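Local coordinates for protein thioesterase (Streptomyces sp. WAC02707, PDB 6VAP) that probably hydrolyses thioesters of misprimed or stalled acyl groups on the carrier domains of the borrelidin assembly line, as editing type II thioesterases do, at residues L27-H32 / H41-A46; A45-R50 / I245-L250; H197-D202 / D240-I245. One frame throughout, in Å; residues are numbered along the deposited sequence.

Overall arrangement
All three contacts lie within one α/β-hydrolase domain and meet on one layer of helices packed on the central sheet. Contact 1 shares A45 and A46 with contact 2, their centres about 10 Å apart, and L27 CD2 comes within 4.0 Å of I246 CG2. Contacts 2 and 3 share I245 on helix 239-250, with centres about 13 Å apart. Contact 1 also reaches contact 3, about 13 Å away between centres, where A46 CB lies 3.5 Å from L243 CD1. Of the probable triad S98, D204 and H232, two members flank contact 3: D204 follows strand 196-201 and H232 precedes helix 239-250, while S98 follows strand 92-97.

Contact 1: residues L27-H32 / H41-A46; sequences LICLPH and HPVAAA
L27, C29 and V43 meet through aliphatic groups and a thiol, and no flat group takes part in the contact itself. The two imidazoles of the segments turn to other rings: H41 stacks on Y17, while H32 meets F39 and F233 edge to face. The join itself is apolar. L27 CD2 approaches V43 CG1 to 3.7 Å, and the two side chains cross at about a right angle, one methyl laid against one methyl. CG1 is the V43 branch that lies anti to the backbone N (chi1 177°), and this rotation turns it to the strand. The other branch, CG2, lies beside the backbone N and packs on L243 of helix 239-250, so V43 bridges the sheet and a second helix. C29 SG is a looser neighbour, 4.5 Å from the same V43 CG1. L27 and C29 stand two residues apart on one face of the strand, and I28 and L30 take the other face, where both touch V56. The nearest backbone approaches, 9.1 Å for L27 CA to A44 CA and 9.0 Å for C29 CA to V43 CA, leave the side chains to bridge the layer. Helix 41-47 thus lies over its own strand in the beta-alpha-beta crossover from strand 26-30 to the neighbouring parallel strand 52-56, a unit of the α/β-hydrolase sheet.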
loop_
_atom_site.group_PDB
_atom_site.type_symbol
_atom_site.label_atom_id
_atom_site.label_comp_id
_atom_site.label_asym_id
_atom_site.label_seq_id
_atom_site.Cartn_x
_atom_site.Cartn_y
_atom_site.Cartn_z
ATOM N N LEU A 27 -7.994 -8.967 1.555
ATOM C CA LEU A 27 -7.129 -7.851 1.913
ATOM C C LEU A 27 -6.040 -7.752 0.845
ATOM O O LEU A 27 -5.244 -8.682 0.653
ATOM C CB LEU A 27 -6.520 -8.047 3.300
ATOM C CG LEU A 27 -5.440 -6.990 3.624
ATOM C CD1 LEU A 27 -6.073 -5.661 3.870
ATOM C CD2 LEU A 27 -4.577 -7.395 4.801
ATOM N N ILE A 28 -6.038 -6.647 0.120
ATOM C CA ILE A 28 -5.048 -6.406 -0.920
ATOM C C ILE A 28 -3.996 -5.509 -0.325
ATOM O O ILE A 28 -4.330 -4.419 0.137
ATOM C CB ILE A 28 -5.684 -5.753 -2.154
ATOM C CG1 ILE A 28 -6.856 -6.628 -2.665
ATOM C CG2 ILE A 28 -4.646 -5.568 -3.269
ATOM C CD1 ILE A 28 -7.852 -5.830 -3.458
ATOM N N CYS A 29 -2.740 -5.934 -0.342
ATOM C CA CYS A 29 -1.640 -5.262 0.346
ATOM C C CYS A 29 -0.636 -4.726 -0.662
ATOM O O CYS A 29 -0.114 -5.490 -1.480
ATOM C CB CYS A 29 -0.940 -6.254 1.291
ATOM S SG CYS A 29 -2.061 -6.821 2.579
ATOM N N LEU A 30 -0.335 -3.436 -0.557
ATOM C CA LEU A 30 0.516 -2.721 -1.476
ATOM C C LEU A 30 1.819 -2.393 -0.768
ATOM O O LEU A 30 1.818 -1.644 0.219
ATOM C CB LEU A 30 -0.166 -1.438 -1.961
ATOM C CG LEU A 30 -1.384 -1.568 -2.909
ATOM C CD1 LEU A 30 -1.163 -2.532 -4.020
ATOM C CD2 LEU A 30 -2.643 -2.011 -2.070
ATOM N N PRO A 31 2.940 -2.920 -1.224
ATOM C CA PRO A 31 4.205 -2.615 -0.566
ATOM C C PRO A 31 4.650 -1.182 -0.785
ATOM O O PRO A 31 4.255 -0.521 -1.750
ATOM C CB PRO A 31 5.177 -3.580 -1.230
ATOM C CG PRO A 31 4.352 -4.652 -1.767
ATOM C CD PRO A 31 3.074 -4.018 -2.185
ATOM N N HIS A 32 5.548 -0.742 0.102
ATOM C CA HIS A 32 6.225 0.550 -0.020
ATOM C C HIS A 32 7.229 0.557 -1.169
ATOM O O HIS A 32 7.499 -0.465 -1.796
ATOM C CB HIS A 32 6.976 0.886 1.267
ATOM C CG HIS A 32 7.834 -0.243 1.759
ATOM N ND1 HIS A 32 7.318 -1.404 2.313
ATOM C CD2 HIS A 32 9.172 -0.419 1.684
ATOM C CE1 HIS A 32 8.317 -2.213 2.618
ATOM N NE2 HIS A 32 9.446 -1.654 2.216
ATOM N N HIS A 41 4.127 -11.324 3.965
ATOM C CA HIS A 41 3.959 -12.701 4.421
ATOM C C HIS A 41 3.494 -12.792 5.872
ATOM O O HIS A 41 2.584 -13.590 6.159
ATOM C CB HIS A 41 5.268 -13.476 4.233
ATOM C CG HIS A 41 5.074 -14.888 3.778
ATOM N ND1 HIS A 41 5.735 -15.419 2.689
ATOM C CD2 HIS A 41 4.302 -15.880 4.277
ATOM C CE1 HIS A 41 5.376 -16.682 2.541
ATOM N NE2 HIS A 41 4.512 -16.987 3.494
ATOM N N PRO A 42 4.004 -11.999 6.805
ATOM C CA PRO A 42 3.443 -12.039 8.170
ATOM C C PRO A 42 1.954 -11.725 8.247
ATOM O O PRO A 42 1.232 -12.323 9.060
ATOM C CB PRO A 42 4.273 -10.993 8.913
ATOM C CG PRO A 42 5.533 -10.836 8.129
ATOM C CD PRO A 42 5.095 -11.026 6.671
ATOM N N VAL A 43 1.457 -10.812 7.418
ATOM C CA VAL A 43 0.018 -10.531 7.415
ATOM C C VAL A 43 -0.762 -11.765 6.941
ATOM O O VAL A 43 -1.735 -12.219 7.562
ATOM C CB VAL A 43 -0.277 -9.297 6.539
ATOM C CG1 VAL A 43 -1.778 -9.055 6.470
ATOM C CG2 VAL A 43 0.447 -8.103 7.070
ATOM N N ALA A 44 -0.336 -12.332 5.822
ATOM C CA ALA A 44 -0.973 -13.542 5.326
ATOM C C ALA A 44 -1.005 -14.604 6.413
ATOM O O ALA A 44 -2.074 -15.147 6.727
ATOM C CB ALA A 44 -0.233 -14.049 4.086
ATOM N N ALA A 45 0.154 -14.845 7.055
ATOM C CA ALA A 45 0.262 -15.914 8.047
ATOM C C ALA A 45 -0.642 -15.652 9.248
ATOM O O ALA A 45 -1.177 -16.589 9.844
ATOM C CB ALA A 45 1.721 -16.049 8.510
ATOM N N ALA A 46 -0.815 -14.389 9.633
ATOM C CA ALA A 46 -1.561 -14.053 10.840
ATOM C C ALA A 46 -3.060 -13.937 10.621
ATOM O O ALA A 46 -3.825 -14.118 11.572
ATOM C CB ALA A 46 -1.054 -12.729 11.416
#

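Contact 2: residues A45-R50 / I245-L250; sequences AALAPR and IIAEHL
Apolar packing of L47 against I246 and A247 joins the C-terminal end of helix 41-47 to helix 239-250, two elements far apart in sequence that lie beside each other on the same face of the sheet. The backbones come near at one point, with L47 CA 7.2 Å from A247 CA. Nearly all of this short join rests on L47, which divides its methyls between two neighbouring residues. L47 CD1 meets I246 CG2 at 3.5 Å, tighter than usual for two carbons, and the side chains cross at about a right angle. L47 CD2 lies farther from its partner, 4.3 Å from A247 CB. With CG anti to the carbonyl carbon (chi1 -59°), the L47 side chain swings out beside its backbone N and carries the fork to the other helix. L27 of strand 26-30 touches both L47 and I246, so the pair is packed onto the sheet as well. Past L47 the chain leaves the helix at A48 and turns through the cis peptide bond before P49. R50 then folds back: L47 O lies over one face of its guanidinium, offset toward the rim, and NH2 is hydrogen-bonded to C253 O near the C-terminus. Such side-by-side contact between an early helix and the C-terminal helix, both lying over the sheet, is a feature of the α/β-hydrolase fold.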
loop_
_atom_site.group_PDB
_atom_site.type_symbol
_atom_site.label_atom_id
_atom_site.label_comp_id
_atom_site.label_asym_id
_atom_site.label_seq_id
_atom_site.Cartn_x
_atom_site.Cartn_y
_atom_site.Cartn_z
ATOM N N ALA A 45 0.154 -14.845 7.055
ATOM C CA ALA A 45 0.262 -15.914 8.047
ATOM C C ALA A 45 -0.642 -15.652 9.248
ATOM O O ALA A 45 -1.177 -16.589 9.844
ATOM C CB ALA A 45 1.721 -16.049 8.510
ATOM N N ALA A 46 -0.815 -14.389 9.633
ATOM C CA ALA A 46 -1.561 -14.053 10.840
ATOM C C ALA A 46 -3.060 -13.937 10.621
ATOM O O ALA A 46 -3.825 -14.118 11.572
ATOM C CB ALA A 46 -1.054 -12.729 11.416
ATOM N N LEU A 47 -3.505 -13.632 9.404
ATOM C CA LEU A 47 -4.926 -13.432 9.137
ATOM C C LEU A 47 -5.584 -14.604 8.414
ATOM O O LEU A 47 -6.796 -14.813 8.559
ATOM C CB LEU A 47 -5.140 -12.157 8.311
ATOM C CG LEU A 47 -4.645 -10.863 8.937
ATOM C CD1 LEU A 47 -5.129 -9.680 8.147
ATOM C CD2 LEU A 47 -5.060 -10.726 10.427
ATOM N N ALA A 48 -4.828 -15.368 7.634
ATOM C CA ALA A 48 -5.406 -16.508 6.944
ATOM C C ALA A 48 -5.631 -17.630 7.947
ATOM O O ALA A 48 -4.958 -17.673 8.973
ATOM C CB ALA A 48 -4.488 -16.990 5.828
ATOM N N PRO A 49 -6.589 -18.544 7.691
ATOM C CA PRO A 49 -7.459 -18.587 6.507
ATOM C C PRO A 49 -8.694 -17.715 6.643
ATOM O O PRO A 49 -9.528 -17.693 5.735
ATOM C CB PRO A 49 -7.851 -20.067 6.417
ATOM C CG PRO A 49 -7.863 -20.524 7.862
ATOM C CD PRO A 49 -6.829 -19.690 8.593
ATOM N N ARG A 50 -8.807 -17.000 7.764
ATOM C CA ARG A 50 -9.993 -16.181 7.990
ATOM C C ARG A 50 -10.011 -14.960 7.085
ATOM O O ARG A 50 -11.058 -14.330 6.905
ATOM C CB ARG A 50 -10.077 -15.751 9.449
ATOM C CG ARG A 50 -10.347 -16.924 10.411
ATOM C CD ARG A 50 -10.013 -16.592 11.866
ATOM N NE ARG A 50 -8.755 -15.844 12.004
ATOM C CZ ARG A 50 -7.544 -16.355 11.786
ATOM N NH1 ARG A 50 -7.407 -17.627 11.420
ATOM N NH2 ARG A 50 -6.473 -15.589 11.928
ATOM N N ILE A 245 -5.919 -4.285 14.177
ATOM C CA ILE A 245 -6.699 -3.217 13.556
ATOM C C ILE A 245 -7.243 -3.684 12.208
ATOM O O ILE A 245 -8.421 -3.481 11.880
ATOM C CB ILE A 245 -5.825 -1.958 13.417
ATOM C CG1 ILE A 245 -5.751 -1.228 14.773
ATOM C CG2 ILE A 245 -6.379 -1.028 12.375
ATOM C CD1 ILE A 245 -4.606 -0.233 14.876
ATOM N N ILE A 246 -6.385 -4.311 11.399
ATOM C CA ILE A 246 -6.846 -4.849 10.129
ATOM C C ILE A 246 -7.978 -5.831 10.372
ATOM O O ILE A 246 -9.023 -5.746 9.732
ATOM C CB ILE A 246 -5.680 -5.496 9.366
ATOM C CG1 ILE A 246 -4.743 -4.419 8.813
ATOM C CG2 ILE A 246 -6.197 -6.391 8.271
ATOM C CD1 ILE A 246 -3.386 -4.989 8.382
ATOM N N ALA A 247 -7.799 -6.759 11.317
ATOM C CA ALA A 247 -8.791 -7.799 11.560
ATOM C C ALA A 247 -10.105 -7.191 12.014
ATOM O O ALA A 247 -11.176 -7.659 11.618
ATOM C CB ALA A 247 -8.251 -8.788 12.595
ATOM N N GLU A 248 -10.051 -6.151 12.851
ATOM C CA GLU A 248 -11.284 -5.501 13.283
ATOM C C GLU A 248 -12.061 -4.964 12.085
ATOM O O GLU A 248 -13.294 -5.066 12.031
ATOM C CB GLU A 248 -10.963 -4.371 14.265
ATOM C CG GLU A 248 -12.190 -3.726 14.906
ATOM C CD GLU A 248 -13.007 -4.708 15.727
ATOM O OE1 GLU A 248 -12.411 -5.466 16.520
ATOM O OE2 GLU A 248 -14.247 -4.724 15.573
ATOM N N HIS A 249 -11.362 -4.395 11.100
ATOM C CA HIS A 249 -12.068 -3.835 9.945
ATOM C C HIS A 249 -12.731 -4.910 9.092
ATOM O O HIS A 249 -13.800 -4.677 8.511
ATOM C CB HIS A 249 -11.103 -3.016 9.095
ATOM C CG HIS A 249 -10.981 -1.589 9.533
ATOM N ND1 HIS A 249 -11.799 -0.590 9.046
ATOM C CD2 HIS A 249 -10.159 -0.998 10.437
ATOM C CE1 HIS A 249 -11.466 0.559 9.611
ATOM N NE2 HIS A 249 -10.480 0.338 10.462
ATOM N N LEU A 250 -12.126 -6.093 9.019
ATOM C CA LEU A 250 -12.656 -7.182 8.216
ATOM C C LEU A 250 -13.461 -8.184 9.027
ATOM O O LEU A 250 -13.846 -9.223 8.488
ATOM C CB LEU A 250 -11.520 -7.898 7.490
ATOM C CG LEU A 250 -10.746 -7.025 6.508
ATOM C CD1 LEU A 250 -9.453 -7.683 6.103
ATOM C CD2 LEU A 250 -11.594 -6.711 5.298
#

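Contact 3: residues H197-D202 / D240-I245; sequences HALTGD and DAILGI
H197, L199, I242 and I245 tie a strand of the α/β-hydrolase sheet to the C-terminal helix of the fold. Strand 197-201 and helix 240-245 run almost antiparallel, at 172° between their N-to-C directions, and their axes pass 11.5 Å apart, so side chains must fill the layer between them. Both strand residues that reach the helix, H197 and L199, stand on the same face.

The aliphatic part is loose. L199 CD1 lies 4.2 Å from I242 CG2, and L199 CD2 lies 4.4 Å from I245 CD1, so the leucine fork is spread between two residues about one helical turn apart. I242 leaves its helix alongside rather than straight at the strand, and its branch CG2 still comes near. Y234 touches both L199 and I242 and closes this region on the side of the loop before the helix.

The second kind of interaction is methyl against ring. I245 CG2, the branch anti to the backbone N, approaches H197 CE1 to 3.5 Å at an oblique angle to the imidazole, while the two side chains cross at about a right angle. This methyl packs close to a ring that is also held by polar bonds.

Those polar bonds fix the rotation of the buried H197, whose ring is held at both nitrogens. NE2 is hydrogen-bonded to D226 OD2, a carboxylate acceptor, so NE2 probably carries a proton. At the other ring nitrogen, H197 ND1 is hydrogen-bonded to H249 NE2, the two rings being inclined by about 55°.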
loop_
_atom_site.group_PDB
_atom_site.type_symbol
_atom_site.label_atom_id
_atom_site.label_comp_id
_atom_site.label_asym_id
_atom_site.label_seq_id
_atom_site.Cartn_x
_atom_site.Cartn_y
_atom_site.Cartn_z
ATOM N N HIS A 197 -8.773 4.396 7.339
ATOM C CA HIS A 197 -8.068 4.291 8.608
ATOM C C HIS A 197 -6.609 4.602 8.327
ATOM O O HIS A 197 -5.939 3.871 7.595
ATOM C CB HIS A 197 -8.217 2.911 9.264
ATOM C CG HIS A 197 -7.759 2.879 10.698
ATOM N ND1 HIS A 197 -8.250 1.981 11.620
ATOM C CD2 HIS A 197 -6.857 3.640 11.372
ATOM C CE1 HIS A 197 -7.676 2.187 12.793
ATOM N NE2 HIS A 197 -6.819 3.183 12.669
ATOM N N ALA A 198 -6.114 5.676 8.908
ATOM C CA ALA A 198 -4.756 6.113 8.677
ATOM C C ALA A 198 -3.901 5.693 9.860
ATOM O O ALA A 198 -4.351 5.710 11.011
ATOM C CB ALA A 198 -4.732 7.617 8.499
ATOM N N LEU A 199 -2.661 5.326 9.576
ATOM C CA LEU A 199 -1.730 4.841 10.586
ATOM C C LEU A 199 -0.388 5.526 10.367
ATOM O O LEU A 199 0.121 5.550 9.239
ATOM C CB LEU A 199 -1.570 3.324 10.510
ATOM C CG LEU A 199 -2.864 2.537 10.348
ATOM C CD1 LEU A 199 -2.525 1.123 9.984
ATOM C CD2 LEU A 199 -3.725 2.558 11.608
ATOM N N THR A 200 0.171 6.110 11.425
ATOM C CA THR A 200 1.373 6.914 11.263
ATOM C C THR A 200 2.258 6.763 12.495
ATOM O O THR A 200 1.795 6.404 13.575
ATOM C CB THR A 200 0.989 8.385 10.978
ATOM O OG1 THR A 200 2.149 9.107 10.535
ATOM C CG2 THR A 200 0.388 9.045 12.225
ATOM N N GLY A 201 3.541 7.023 12.318
ATOM C CA GLY A 201 4.462 7.085 13.425
ATOM C C GLY A 201 4.591 8.504 13.942
ATOM O O GLY A 201 4.504 9.454 13.203
ATOM N N ASP A 202 4.813 8.640 15.241
ATOM C CA ASP A 202 4.878 9.956 15.871
ATOM C C ASP A 202 6.218 10.650 15.657
ATOM O O ASP A 202 6.374 11.812 16.063
ATOM C CB ASP A 202 4.578 9.846 17.374
ATOM C CG ASP A 202 5.614 9.027 18.133
ATOM O OD1 ASP A 202 6.527 8.446 17.519
ATOM O OD2 ASP A 202 5.480 8.930 19.364
ATOM N N ASP A 240 1.644 -6.818 15.513
ATOM C CA ASP A 240 0.463 -7.428 16.117
ATOM C C ASP A 240 -0.657 -6.405 16.308
ATOM O O ASP A 240 -1.836 -6.694 16.057
ATOM C CB ASP A 240 0.834 -8.080 17.440
ATOM C CG ASP A 240 1.335 -9.499 17.253
ATOM O OD1 ASP A 240 0.729 -10.251 16.452
ATOM O OD2 ASP A 240 2.340 -9.863 17.901
ATOM N N ALA A 241 -0.314 -5.190 16.720
ATOM C CA ALA A 241 -1.360 -4.177 16.866
ATOM C C ALA A 241 -2.011 -3.841 15.518
ATOM O O ALA A 241 -3.237 -3.708 15.408
ATOM C CB ALA A 241 -0.772 -2.911 17.498
ATOM N N ILE A 242 -1.209 -3.667 14.477
ATOM C CA ILE A 242 -1.791 -3.352 13.174
ATOM C C ILE A 242 -2.628 -4.515 12.643
ATOM O O ILE A 242 -3.656 -4.316 11.983
ATOM C CB ILE A 242 -0.678 -2.962 12.194
ATOM C CG1 ILE A 242 -0.008 -1.671 12.696
ATOM C CG2 ILE A 242 -1.256 -2.782 10.795
ATOM C CD1 ILE A 242 1.121 -1.196 11.818
ATOM N N LEU A 243 -2.184 -5.744 12.889
ATOM C CA LEU A 243 -2.961 -6.908 12.477
ATOM C C LEU A 243 -4.312 -6.960 13.180
ATOM O O LEU A 243 -5.322 -7.331 12.559
ATOM C CB LEU A 243 -2.179 -8.189 12.750
ATOM C CG LEU A 243 -0.837 -8.324 12.079
ATOM C CD1 LEU A 243 -0.118 -9.600 12.606
ATOM C CD2 LEU A 243 -0.980 -8.380 10.575
ATOM N N GLY A 244 -4.349 -6.611 14.471
ATOM C CA GLY A 244 -5.628 -6.506 15.152
ATOM C C GLY A 244 -6.513 -5.392 14.616
ATOM O O GLY A 244 -7.737 -5.513 14.608
ATOM N N ILE A 245 -5.919 -4.285 14.177
ATOM C CA ILE A 245 -6.699 -3.217 13.556
ATOM C C ILE A 245 -7.243 -3.684 12.208
ATOM O O ILE A 245 -8.421 -3.481 11.880
ATOM C CB ILE A 245 -5.825 -1.958 13.417
ATOM C CG1 ILE A 245 -5.751 -1.228 14.773
ATOM C CG2 ILE A 245 -6.379 -1.028 12.375
ATOM C CD1 ILE A 245 -4.606 -0.233 14.876
#